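Local coordinates for metallo-beta-lactamase domain-containing protein 1 (Thermotoga maritima, PDB 1ZTC) that probably acts as a metal-dependent endoribonuclease of the metallo-beta-lactamase superfamily, hydrolysing RNA at a site holding two nickel ions in this crystal, at residues N23-V26 and A32-S35; I47-G52 and L157-D162; V77-V82 and S125-V130; L84-N89 and T172-P177. All blocks are in the same frame, centred on the assembly; numbering follows the deposited sequence.

Contact 1 of 4, residues N23-V26 and A32-S35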
loop_
_atom_site.group_PDB
_atom_site.type_symbol
_atom_site.label_atom_id
_atom_site.label_comp_id
_atom_site.label_asym_id
_atom_site.label_seq_id
_atom_site.Cartn_x
_atom_site.Cartn_y
_atom_site.Cartn_z
ATOM N N ASN A 23 -6.800 -1.945 -4.111
ATOM C CA ASN A 23 -6.753 -2.681 -2.852
ATOM C C ASN A 23 -5.471 -2.400 -2.132
ATOM O O ASN A 23 -4.414 -2.462 -2.723
ATOM C CB ASN A 23 -6.766 -4.183 -3.085
ATOM C CG ASN A 23 -7.761 -4.587 -4.106
ATOM O OD1 ASN A 23 -8.965 -4.580 -3.842
ATOM N ND2 ASN A 23 -7.273 -4.915 -5.306
ATOM N N VAL A 24 -5.571 -2.185 -0.842
ATOM C CA VAL A 24 -4.415 -2.120 -0.000
ATOM C C VAL A 24 -4.789 -2.800 1.294
ATOM O O VAL A 24 -5.606 -2.289 2.057
ATOM C CB VAL A 24 -3.979 -0.683 0.267
ATOM C CG1 VAL A 24 -2.557 -0.670 0.832
ATOM C CG2 VAL A 24 -4.029 0.129 -1.040
ATOM N N PHE A 25 -4.201 -3.971 1.526
ATOM C CA PHE A 25 -4.625 -4.824 2.610
ATOM C C PHE A 25 -3.512 -5.695 3.057
ATOM O O PHE A 25 -2.935 -6.444 2.257
ATOM C CB PHE A 25 -5.789 -5.692 2.148
ATOM C CG PHE A 25 -6.235 -6.683 3.178
ATOM C CD1 PHE A 25 -6.773 -6.249 4.390
ATOM C CD2 PHE A 25 -6.148 -8.041 2.936
ATOM C CE1 PHE A 25 -7.219 -7.157 5.328
ATOM C CE2 PHE A 25 -6.553 -8.963 3.892
ATOM C CZ PHE A 25 -7.098 -8.524 5.083
ATOM N N VAL A 26 -3.172 -5.559 4.342
ATOM C CA VAL A 26 -2.227 -6.389 5.008
ATOM C C VAL A 26 -2.974 -6.911 6.233
ATOM O O VAL A 26 -3.332 -6.099 7.107
ATOM C CB VAL A 26 -1.007 -5.614 5.485
ATOM C CG1 VAL A 26 -0.101 -6.484 6.337
ATOM C CG2 VAL A 26 -0.200 -5.014 4.304
ATOM N N ALA A 32 -6.786 -0.369 3.541
ATOM C CA ALA A 32 -6.977 0.855 2.808
ATOM C C ALA A 32 -7.568 0.586 1.423
ATOM O O ALA A 32 -7.266 1.305 0.469
ATOM C CB ALA A 32 -5.627 1.610 2.719
ATOM N N HIS A 33 -8.454 -0.405 1.331
ATOM C CA HIS A 33 -9.216 -0.613 0.123
ATOM C C HIS A 33 -9.928 0.677 -0.261
ATOM O O HIS A 33 -10.335 1.429 0.602
ATOM C CB HIS A 33 -10.268 -1.683 0.321
ATOM C CG HIS A 33 -9.720 -3.050 0.547
ATOM N ND1 HIS A 33 -8.730 -3.596 -0.242
ATOM C CD2 HIS A 33 -10.020 -3.983 1.487
ATOM C CE1 HIS A 33 -8.472 -4.823 0.178
ATOM N NE2 HIS A 33 -9.237 -5.081 1.230
ATOM N N PHE A 34 -10.060 0.920 -1.564
ATOM C CA PHE A 34 -10.672 2.118 -2.039
ATOM C C PHE A 34 -11.385 1.815 -3.365
ATOM O O PHE A 34 -10.812 1.220 -4.298
ATOM C CB PHE A 34 -9.672 3.267 -2.140
ATOM C CG PHE A 34 -8.592 3.066 -3.145
ATOM C CD1 PHE A 34 -7.533 2.221 -2.881
ATOM C CD2 PHE A 34 -8.636 3.714 -4.385
ATOM C CE1 PHE A 34 -6.500 2.030 -3.822
ATOM C CE2 PHE A 34 -7.618 3.525 -5.301
ATOM C CZ PHE A 34 -6.561 2.672 -5.022
ATOM N N SER A 35 -12.644 2.228 -3.439
ATOM C CA SER A 35 -13.416 1.971 -4.634
ATOM C C SER A 35 -13.165 3.015 -5.721
ATOM O O SER A 35 -12.754 4.149 -5.475
ATOM C CB SER A 35 -14.928 1.858 -4.331
ATOM O OG SER A 35 -15.532 3.120 -4.116
#
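His-33 lays its imidazole along strand 23-26; its ND1 side meets Asn-23 and its CE1-NE2 side meets Phe-25. From CB the side chain turns back beside its own backbone N (chi1 -67°), which carries the ring over the strand. ND1 arrives first, 3.4 Å from Asn-23 CA, with that carbon lying in the imidazole plane at the ring edge; Asn-23 CB is almost as near. Next round the ring, CE1 approaches Phe-25 CB at 3.4 Å, and NE2 reaches on to Phe-25 CG at 3.9 Å. The Phe-25 and His-33 rings are tilted by only 27° but are slid so far apart, 5.6 Å between centroids, that they hardly overlap. The carboxamide of Asn-23 stands nearly upright to the imidazole, its plane turned by 83°. Strand 23-26 and the short strand 30-31 form a two-stranded antiparallel hairpin, and the chain leaves it through residues 32-35. At this exit Ala-32 N donates a hydrogen bond to Val-24 O, 2.7 Å long. The same carbonyl oxygen lies over one face of the imidazole, towards its rim. Beside this bond, Val-24 CB packs on Ala-32 CB at 3.7 Å, while Val-24 CG2 comes to the edge of the Phe-34 ring near CE1, 4.2 Å away. Asn-23, Val-24 and Phe-25 also pair antiparallel with a strand of the second subunit, which continues the sheet across the interface, and Ala-32 packs on Ala-32 of the third subunit.

Contact 2 of 4, residues I47-G52 and L157-D162; sequences IIIDPG and LSFLLD
Ile-49 meets Phe-159 and Leu-161 through two separate branches of its side chain. Its CG2 methyl rests on the CD2-CE2 side of the Phe-159 ring, 3.8 Å from CD2, at a slant to the ring. The longer branch, CG1 to CD1, is extended (chi2 179°) and runs past Leu-161 in the opposite direction, bringing Ile-49 CD1 to within 4.0 Å of Leu-161 CD2. All three side chains are buried, and their CB atoms point across the gap from both strands; the backbones stay well apart, with Ile-49 CA 8.8 Å from Phe-159 CA. The two strands belong to different sheets, 45-49 to the mixed sheet that includes strand 76-78 and 157-163 to the second mixed sheet, so this is face-to-face packing inside the beta sandwich of the metallo-beta-lactamase fold. Around this first shell, Leu-40 of strand 37-42 touches both Ile-49 and Leu-161, while Phe-159 also lies against Leu-78 and Val-146. Backbone hydrogen bonding to Val-38 of strand 37-42 holds Ile-49 in its sheet.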
loop_
_atom_site.group_PDB
_atom_site.type_symbol
_atom_site.label_atom_id
_atom_site.label_comp_id
_atom_site.label_asym_id
_atom_site.label_seq_id
_atom_site.Cartn_x
_atom_site.Cartn_y
_atom_site.Cartn_z
ATOM N N ILE A 47 -23.904 13.814 -9.869
ATOM C CA ILE A 47 -24.173 12.508 -9.303
ATOM C C ILE A 47 -22.875 11.760 -9.067
ATOM O O ILE A 47 -22.003 11.689 -9.946
ATOM C CB ILE A 47 -25.047 11.678 -10.270
ATOM C CG1 ILE A 47 -26.318 12.456 -10.650
ATOM C CG2 ILE A 47 -25.369 10.310 -9.678
ATOM C CD1 ILE A 47 -26.957 12.003 -11.945
ATOM N N ILE A 48 -22.751 11.188 -7.877
ATOM C CA ILE A 48 -21.639 10.277 -7.588
ATOM C C ILE A 48 -22.150 8.870 -7.315
ATOM O O ILE A 48 -23.066 8.672 -6.525
ATOM C CB ILE A 48 -20.783 10.785 -6.400
ATOM C CG1 ILE A 48 -20.052 12.057 -6.836
ATOM C CG2 ILE A 48 -19.777 9.694 -5.950
ATOM C CD1 ILE A 48 -19.376 12.830 -5.746
ATOM N N ILE A 49 -21.521 7.886 -7.949
ATOM C CA ILE A 49 -21.759 6.488 -7.607
ATOM C C ILE A 49 -20.511 5.951 -6.933
ATOM O O ILE A 49 -19.437 5.944 -7.550
ATOM C CB ILE A 49 -22.114 5.637 -8.834
ATOM C CG1 ILE A 49 -23.360 6.211 -9.531
ATOM C CG2 ILE A 49 -22.392 4.205 -8.431
ATOM C CD1 ILE A 49 -23.790 5.427 -10.791
ATOM N N ASP A 50 -20.674 5.518 -5.675
ATOM C CA ASP A 50 -19.597 5.035 -4.798
ATOM C C ASP A 50 -18.550 6.129 -4.578
ATOM O O ASP A 50 -17.560 6.179 -5.296
ATOM C CB ASP A 50 -18.970 3.741 -5.328
ATOM C CG ASP A 50 -19.855 2.522 -5.092
ATOM O OD1 ASP A 50 -20.941 2.693 -4.489
ATOM O OD2 ASP A 50 -19.467 1.401 -5.486
ATOM N N PRO A 51 -18.784 7.008 -3.577
ATOM C CA PRO A 51 -17.885 8.139 -3.305
ATOM C C PRO A 51 -16.475 7.774 -2.841
ATOM O O PRO A 51 -15.571 8.622 -2.881
ATOM C CB PRO A 51 -18.645 8.953 -2.236
ATOM C CG PRO A 51 -19.515 7.945 -1.558
ATOM C CD PRO A 51 -19.948 7.017 -2.671
ATOM N N GLY A 52 -16.299 6.523 -2.401
ATOM C CA GLY A 52 -15.007 6.007 -2.127
ATOM C C GLY A 52 -14.516 6.154 -0.698
ATOM O O GLY A 52 -15.270 6.403 0.243
ATOM N N LEU A 157 -26.089 -3.563 -5.316
ATOM C CA LEU A 157 -26.667 -3.054 -6.553
ATOM C C LEU A 157 -25.608 -2.845 -7.613
ATOM O O LEU A 157 -24.457 -2.479 -7.307
ATOM C CB LEU A 157 -27.317 -1.688 -6.311
ATOM C CG LEU A 157 -28.475 -1.600 -5.314
ATOM C CD1 LEU A 157 -28.806 -0.128 -5.090
ATOM C CD2 LEU A 157 -29.694 -2.379 -5.754
ATOM N N SER A 158 -26.028 -3.045 -8.867
ATOM C CA SER A 158 -25.257 -2.659 -10.040
ATOM C C SER A 158 -26.099 -1.634 -10.825
ATOM O O SER A 158 -27.341 -1.627 -10.746
ATOM C CB SER A 158 -24.875 -3.886 -10.894
ATOM O OG SER A 158 -24.190 -4.882 -10.126
ATOM N N PHE A 159 -25.409 -0.762 -11.554
ATOM C CA PHE A 159 -26.042 0.334 -12.276
ATOM C C PHE A 159 -25.625 0.365 -13.754
ATOM O O PHE A 159 -24.441 0.372 -14.082
ATOM C CB PHE A 159 -25.677 1.673 -11.656
ATOM C CG PHE A 159 -25.987 1.783 -10.208
ATOM C CD1 PHE A 159 -27.286 2.049 -9.779
ATOM C CD2 PHE A 159 -24.989 1.603 -9.259
ATOM C CE1 PHE A 159 -27.587 2.145 -8.424
ATOM C CE2 PHE A 159 -25.278 1.694 -7.911
ATOM C CZ PHE A 159 -26.579 1.964 -7.480
ATOM N N LEU A 160 -26.618 0.397 -14.630
ATOM C CA LEU A 160 -26.396 0.497 -16.058
ATOM C C LEU A 160 -26.715 1.915 -16.495
ATOM O O LEU A 160 -27.832 2.419 -16.256
ATOM C CB LEU A 160 -27.293 -0.508 -16.785
ATOM C CG LEU A 160 -27.116 -0.640 -18.307
ATOM C CD1 LEU A 160 -25.763 -1.287 -18.654
ATOM C CD2 LEU A 160 -28.248 -1.463 -18.877
ATOM N N LEU A 161 -25.752 2.544 -17.157
ATOM C CA LEU A 161 -25.809 3.958 -17.467
ATOM C C LEU A 161 -25.855 4.143 -18.991
ATOM O O LEU A 161 -25.064 3.540 -19.707
ATOM C CB LEU A 161 -24.565 4.656 -16.918
ATOM C CG LEU A 161 -24.035 4.282 -15.518
ATOM C CD1 LEU A 161 -22.789 5.099 -15.231
ATOM C CD2 LEU A 161 -25.092 4.532 -14.474
ATOM N N ASP A 162 -26.737 4.997 -19.461
ATOM C CA ASP A 162 -26.699 5.401 -20.866
ATOM C C ASP A 162 -26.080 6.789 -20.966
ATOM O O ASP A 162 -26.710 7.801 -20.673
ATOM C CB ASP A 162 -28.029 5.245 -21.566
ATOM C CG ASP A 162 -28.319 3.742 -21.911
ATOM O OD1 ASP A 162 -27.467 3.052 -22.533
ATOM O OD2 ASP A 162 -29.391 3.257 -21.513
#

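Contact 3 of 4, residues V77-V82 and S125-V130; sequences VLFTHV and SSWKNV. With NI (nickel (II) ion), chain F.
From strand 76-78 the chain runs through Phe-79 into a loop; the CB of Phe-79 points toward the loop between helix 114-125 and strand 130-133, and that of Trp-127 points back toward it. The two side chains come from opposite directions, and the CE2-CZ side of Phe-79 passes over the indole. Phe-79 CE2 lies over one face, towards the rim of the six-membered ring, with Trp-127 CZ2 3.3 Å away. Phe-79 CZ follows at 3.5 Å from the same Trp-127 CZ2. The planes are inclined by 34° and the six-membered rings have centroids 4.6 Å apart, an oblique meeting that is neither a parallel stack nor a T-shape. Val-82 adds a looser touch: its CG2 sits at the indole edge, 4.4 Å from Trp-127 CH2. Phe-98 of strand 97-101 stacks on Trp-127, and Ser-90 OG is the hydrogen-bond partner of its NE1, so the buried indole N-H is satisfied. The loop after strand 76-78 opens the HxHxDH motif of the metallo-beta-lactamase fold, met here by His-81, His-83, Asp-85 and His-86, with His-81 as its first histidine. Its ring is swung into the position between backbone N and carbonyl carbon (chi1 66°), with NE2 2.1 Å from the nickel ion of chain F. At the other nitrogen, His-81 ND1 donates to Thr-80 OG1, 2.9 Å away and only 5° out of the imidazole plane, a bond that limits rotation of the ring. Thr-80 OG1 in turn is hydrogen-bonded to Asp-50 OD2. The nickel is completed by His-83, His-152, Asp-174 and two waters.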
loop_
_atom_site.group_PDB
_atom_site.type_symbol
_atom_site.label_atom_id
_atom_site.label_comp_id
_atom_site.label_asym_id
_atom_site.label_seq_id
_atom_site.Cartn_x
_atom_site.Cartn_y
_atom_site.Cartn_z
ATOM N N VAL A 77 -26.049 10.777 -4.521
ATOM C CA VAL A 77 -24.998 9.790 -4.298
ATOM C C VAL A 77 -25.628 8.417 -4.188
ATOM O O VAL A 77 -26.524 8.208 -3.358
ATOM C CB VAL A 77 -24.175 10.088 -3.015
ATOM C CG1 VAL A 77 -23.146 8.986 -2.754
ATOM C CG2 VAL A 77 -23.485 11.428 -3.147
ATOM N N LEU A 78 -25.188 7.507 -5.052
ATOM C CA LEU A 78 -25.692 6.135 -5.057
ATOM C C LEU A 78 -24.597 5.164 -4.612
ATOM O O LEU A 78 -23.408 5.361 -4.906
ATOM C CB LEU A 78 -26.215 5.757 -6.442
ATOM C CG LEU A 78 -27.314 6.663 -7.004
ATOM C CD1 LEU A 78 -26.736 7.848 -7.751
ATOM C CD2 LEU A 78 -28.206 5.883 -7.931
ATOM N N PHE A 79 -25.016 4.127 -3.897
ATOM C CA PHE A 79 -24.108 3.107 -3.404
ATOM C C PHE A 79 -24.393 1.757 -4.028
ATOM O O PHE A 79 -25.516 1.264 -3.984
ATOM C CB PHE A 79 -24.232 2.932 -1.886
ATOM C CG PHE A 79 -24.059 4.199 -1.087
ATOM C CD1 PHE A 79 -22.907 4.971 -1.215
ATOM C CD2 PHE A 79 -25.019 4.576 -0.152
ATOM C CE1 PHE A 79 -22.731 6.124 -0.463
ATOM C CE2 PHE A 79 -24.856 5.723 0.594
ATOM C CZ PHE A 79 -23.691 6.500 0.447
ATOM N N THR A 80 -23.361 1.125 -4.570
ATOM C CA THR A 80 -23.467 -0.279 -4.918
ATOM C C THR A 80 -23.778 -1.079 -3.666
ATOM O O THR A 80 -24.663 -1.918 -3.663
ATOM C CB THR A 80 -22.209 -0.808 -5.604
ATOM O OG1 THR A 80 -21.067 -0.643 -4.759
ATOM C CG2 THR A 80 -22.013 -0.084 -6.924
ATOM N N HIS A 81 -23.070 -0.784 -2.580
ATOM C CA HIS A 81 -23.352 -1.425 -1.330
ATOM C C HIS A 81 -22.682 -0.722 -0.160
ATOM O O HIS A 81 -21.829 0.138 -0.349
ATOM C CB HIS A 81 -22.917 -2.886 -1.391
ATOM C CG HIS A 81 -21.446 -3.089 -1.526
ATOM N ND1 HIS A 81 -20.708 -2.562 -2.563
ATOM C CD2 HIS A 81 -20.586 -3.814 -0.778
ATOM C CE1 HIS A 81 -19.461 -2.961 -2.450
ATOM N NE2 HIS A 81 -19.360 -3.709 -1.371
ATOM N N VAL A 82 -23.029 -1.155 1.048
ATOM C CA VAL A 82 -22.609 -0.492 2.260
ATOM C C VAL A 82 -21.362 -1.155 2.816
ATOM O O VAL A 82 -21.426 -1.918 3.760
ATOM C CB VAL A 82 -23.773 -0.478 3.263
ATOM C CG1 VAL A 82 -23.327 0.218 4.581
ATOM C CG2 VAL A 82 -24.926 0.226 2.628
ATOM N N SER A 125 -25.215 7.361 9.701
ATOM C CA SER A 125 -25.979 8.416 10.361
ATOM C C SER A 125 -25.886 9.777 9.704
ATOM O O SER A 125 -26.720 10.625 9.960
ATOM C CB SER A 125 -25.501 8.584 11.805
ATOM O OG SER A 125 -25.909 7.459 12.538
ATOM N N SER A 126 -24.850 10.008 8.914
ATOM C CA SER A 126 -24.670 11.284 8.268
ATOM C C SER A 126 -25.609 11.471 7.080
ATOM O O SER A 126 -25.763 12.591 6.602
ATOM C CB SER A 126 -23.202 11.444 7.823
ATOM O OG SER A 126 -22.900 10.720 6.626
ATOM N N TRP A 127 -26.231 10.389 6.602
ATOM C CA TRP A 127 -27.123 10.472 5.438
ATOM C C TRP A 127 -28.478 10.990 5.883
ATOM O O TRP A 127 -29.281 10.232 6.429
ATOM C CB TRP A 127 -27.321 9.118 4.782
ATOM C CG TRP A 127 -26.044 8.408 4.457
ATOM C CD1 TRP A 127 -24.810 8.969 4.278
ATOM C CD2 TRP A 127 -25.885 7.008 4.275
ATOM N NE1 TRP A 127 -23.875 7.988 3.989
ATOM C CE2 TRP A 127 -24.511 6.773 3.987
ATOM C CE3 TRP A 127 -26.764 5.917 4.337
ATOM C CZ2 TRP A 127 -23.999 5.486 3.781
ATOM C CZ3 TRP A 127 -26.260 4.638 4.116
ATOM C CH2 TRP A 127 -24.891 4.436 3.834
ATOM N N LYS A 128 -28.741 12.266 5.642
ATOM C CA LYS A 128 -29.989 12.865 6.131
ATOM C C LYS A 128 -31.170 12.612 5.179
ATOM O O LYS A 128 -32.269 12.416 5.628
ATOM C CB LYS A 128 -29.798 14.358 6.429
ATOM C CG LYS A 128 -28.659 14.679 7.440
ATOM C CD LYS A 128 -28.800 13.922 8.793
ATOM C CE LYS A 128 -27.510 14.016 9.639
ATOM N NZ LYS A 128 -27.508 13.147 10.870
ATOM N N ASN A 129 -30.932 12.579 3.875
ATOM C CA ASN A 129 -31.988 12.271 2.921
ATOM C C ASN A 129 -31.591 11.043 2.147
ATOM O O ASN A 129 -30.571 11.038 1.417
ATOM C CB ASN A 129 -32.228 13.437 1.979
ATOM C CG ASN A 129 -32.660 14.678 2.719
ATOM O OD1 ASN A 129 -31.865 15.591 2.923
ATOM N ND2 ASN A 129 -33.911 14.698 3.165
ATOM N N VAL A 130 -32.402 10.005 2.306
ATOM C CA VAL A 130 -32.125 8.691 1.764
ATOM C C VAL A 130 -33.306 8.180 0.949
ATOM O O VAL A 130 -34.447 8.226 1.405
ATOM C CB VAL A 130 -31.818 7.699 2.906
ATOM C CG1 VAL A 130 -31.511 6.329 2.350
ATOM C CG2 VAL A 130 -30.640 8.213 3.764
HETATM NI NI NI F . -17.678 -4.940 -0.837
HETATM O O HOH W 1 -16.116 -3.485 -0.352
HETATM O O HOH W 2 -15.609 -6.112 -0.343
#

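Contact 4 of 4, residues L84-N89 and T172-P177; sequences LDHIFN and TGDITP. With NI (nickel (II) ion), chain E; NI (nickel (II) ion), chain F.
The dinuclear metal centre of the metallo-beta-lactamase fold joins these segments: His-86 and Asp-174 reach in from opposite directions and meet at the nickel ion of chain E. His-86 NE2 and Asp-174 OD2 each bind it at 2.2 Å. The imidazole and carboxylate planes stand 82° apart, and His-86 NE2 and Asp-174 OD2 lie 3.2 Å from each other as neighbouring ligands of one ion, not as a hydrogen-bonded pair. Asp-174 OD2 also binds the nickel of chain F, 2.4 Å away, so a single carboxylate oxygen bridges both ions. Water 1 bridges them as well, and it donates to Asp-85 OD1 at 2.7 Å. Asp-85 belongs to the chain E site too, but its OD2, 2.9 Å from that nickel, stays long beside those bonds. Set between backbone N and carbonyl carbon (chi1 59°), its carboxylate turns towards the metals. Behind the first shell, Asp-50 OD2 accepts from His-86 ND1 and probably makes that imidazole a stronger electron donor. His-211 and water 3 complete the chain E site. Helix 84-87 packs through Leu-84 and Ile-87 on helix 114-125, while loop 172-177 runs from strand 169-171 to helix 179-187, with Ile-175 against helix 192-201.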
loop_
_atom_site.group_PDB
_atom_site.type_symbol
_atom_site.label_atom_id
_atom_site.label_comp_id
_atom_site.label_asym_id
_atom_site.label_seq_id
_atom_site.Cartn_x
_atom_site.Cartn_y
_atom_site.Cartn_z
ATOM N N LEU A 84 -17.366 0.146 3.708
ATOM C CA LEU A 84 -16.698 1.398 4.022
ATOM C C LEU A 84 -15.823 1.967 2.897
ATOM O O LEU A 84 -15.747 3.177 2.703
ATOM C CB LEU A 84 -15.816 1.175 5.257
ATOM C CG LEU A 84 -15.549 2.397 6.116
ATOM C CD1 LEU A 84 -16.836 3.065 6.575
ATOM C CD2 LEU A 84 -14.679 1.928 7.306
ATOM N N ASP A 85 -15.139 1.080 2.180
ATOM C CA ASP A 85 -14.234 1.497 1.085
ATOM C C ASP A 85 -14.988 2.093 -0.130
ATOM O O ASP A 85 -14.395 2.771 -0.991
ATOM C CB ASP A 85 -13.319 0.328 0.675
ATOM C CG ASP A 85 -14.094 -0.901 0.203
ATOM O OD1 ASP A 85 -15.066 -1.338 0.879
ATOM O OD2 ASP A 85 -13.748 -1.403 -0.873
ATOM N N HIS A 86 -16.304 1.902 -0.142
ATOM C CA HIS A 86 -17.209 2.496 -1.138
ATOM C C HIS A 86 -17.976 3.747 -0.647
ATOM O O HIS A 86 -18.332 4.630 -1.440
ATOM C CB HIS A 86 -18.230 1.411 -1.555
ATOM C CG HIS A 86 -17.623 0.302 -2.344
ATOM N ND1 HIS A 86 -17.881 0.124 -3.686
ATOM C CD2 HIS A 86 -16.730 -0.659 -1.998
ATOM C CE1 HIS A 86 -17.187 -0.910 -4.129
ATOM N NE2 HIS A 86 -16.465 -1.385 -3.133
ATOM N N ILE A 87 -18.277 3.799 0.644
ATOM C CA ILE A 87 -19.191 4.793 1.173
ATOM C C ILE A 87 -18.571 5.891 2.040
ATOM O O ILE A 87 -19.244 6.882 2.341
ATOM C CB ILE A 87 -20.310 4.132 2.005
ATOM C CG1 ILE A 87 -19.734 3.504 3.300
ATOM C CG2 ILE A 87 -21.054 3.113 1.169
ATOM C CD1 ILE A 87 -20.737 2.935 4.214
ATOM N N PHE A 88 -17.355 5.696 2.519
ATOM C CA PHE A 88 -16.818 6.593 3.550
ATOM C C PHE A 88 -16.931 8.079 3.173
ATOM O O PHE A 88 -17.359 8.925 3.995
ATOM C CB PHE A 88 -15.347 6.306 3.844
ATOM C CG PHE A 88 -14.776 7.254 4.841
ATOM C CD1 PHE A 88 -14.920 7.015 6.187
ATOM C CD2 PHE A 88 -14.170 8.437 4.431
ATOM C CE1 PHE A 88 -14.476 7.932 7.133
ATOM C CE2 PHE A 88 -13.717 9.360 5.373
ATOM C CZ PHE A 88 -13.859 9.089 6.719
ATOM N N ASN A 89 -16.554 8.387 1.940
ATOM C CA ASN A 89 -16.503 9.784 1.467
ATOM C C ASN A 89 -17.876 10.432 1.355
ATOM O O ASN A 89 -17.970 11.635 1.116
ATOM C CB ASN A 89 -15.731 9.913 0.123
ATOM C CG ASN A 89 -14.259 9.638 0.260
ATOM O OD1 ASN A 89 -13.710 9.753 1.339
ATOM N ND2 ASN A 89 -13.588 9.318 -0.860
ATOM N N THR A 172 -20.354 -2.316 -12.085
ATOM C CA THR A 172 -20.631 -3.684 -11.624
ATOM C C THR A 172 -20.804 -3.778 -10.138
ATOM O O THR A 172 -21.661 -4.547 -9.651
ATOM C CB THR A 172 -19.511 -4.663 -12.038
ATOM O OG1 THR A 172 -18.276 -4.327 -11.392
ATOM C CG2 THR A 172 -19.323 -4.645 -13.536
ATOM N N GLY A 173 -20.002 -2.975 -9.424
ATOM C CA GLY A 173 -19.818 -3.168 -8.008
ATOM C C GLY A 173 -19.020 -4.441 -7.775
ATOM O O GLY A 173 -18.374 -4.997 -8.695
ATOM N N ASP A 174 -19.061 -4.892 -6.529
ATOM C CA ASP A 174 -18.172 -5.935 -6.052
ATOM C C ASP A 174 -18.557 -7.350 -6.416
ATOM O O ASP A 174 -17.907 -8.286 -5.970
ATOM C CB ASP A 174 -18.036 -5.813 -4.549
ATOM C CG ASP A 174 -16.888 -4.902 -4.147
ATOM O OD1 ASP A 174 -16.025 -4.566 -4.955
ATOM O OD2 ASP A 174 -16.812 -4.571 -2.985
ATOM N N ILE A 175 -19.602 -7.522 -7.222
ATOM C CA ILE A 175 -19.852 -8.835 -7.788
ATOM C C ILE A 175 -18.709 -9.234 -8.753
ATOM O O ILE A 175 -18.497 -10.412 -8.980
ATOM C CB ILE A 175 -21.220 -8.913 -8.502
ATOM C CG1 ILE A 175 -21.275 -7.912 -9.652
ATOM C CG2 ILE A 175 -22.348 -8.686 -7.490
ATOM C CD1 ILE A 175 -22.528 -8.011 -10.491
ATOM N N THR A 176 -18.035 -8.246 -9.353
ATOM C CA THR A 176 -16.831 -8.462 -10.154
ATOM C C THR A 176 -15.838 -7.348 -9.765
ATOM O O THR A 176 -15.841 -6.269 -10.338
ATOM C CB THR A 176 -17.082 -8.344 -11.670
ATOM O OG1 THR A 176 -17.772 -7.117 -11.935
ATOM C CG2 THR A 176 -17.862 -9.518 -12.211
ATOM N N PRO A 177 -15.028 -7.597 -8.751
ATOM C CA PRO A 177 -14.207 -6.502 -8.202
ATOM C C PRO A 177 -13.129 -5.967 -9.139
ATOM O O PRO A 177 -12.769 -4.780 -9.057
ATOM C CB PRO A 177 -13.620 -7.104 -6.918
ATOM C CG PRO A 177 -13.810 -8.520 -7.013
ATOM C CD PRO A 177 -14.943 -8.821 -7.950
HETATM NI NI NI E . -15.178 -3.158 -2.638
HETATM NI NI NI F . -17.678 -4.940 -0.837
HETATM O O HOH W 3 -13.750 -4.709 -1.137
HETATM O O HOH W 1 -16.116 -3.485 -0.352
HETATM O O HOH W 2 -15.609 -6.112 -0.343
#

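How the contacts relate
Contacts 2, 3 and 4 are buried, whereas contact 1 lies farther out, partly buried, where other subunits meet the chain. Contacts 2 and 3 draw on neighbouring strands of one sheet, 45-49 and 76-78; contact 2 is aliphatic and aromatic packing between sheets, contact 3 a meeting of aromatic rings in a segment that goes on to a metal ligand. Contact 4 is almost wholly polar, its segments joined through nickel. Contacts 3 and 4 share the chain F ion and waters 1 and 2. Asp-50, from a segment of contact 2, supports both, through Thr-80 and His-86. Contact 1 relies on hairpin backbone and imidazole packing, and Ser-35 N probably bonds to Asp-85 O of contact 4.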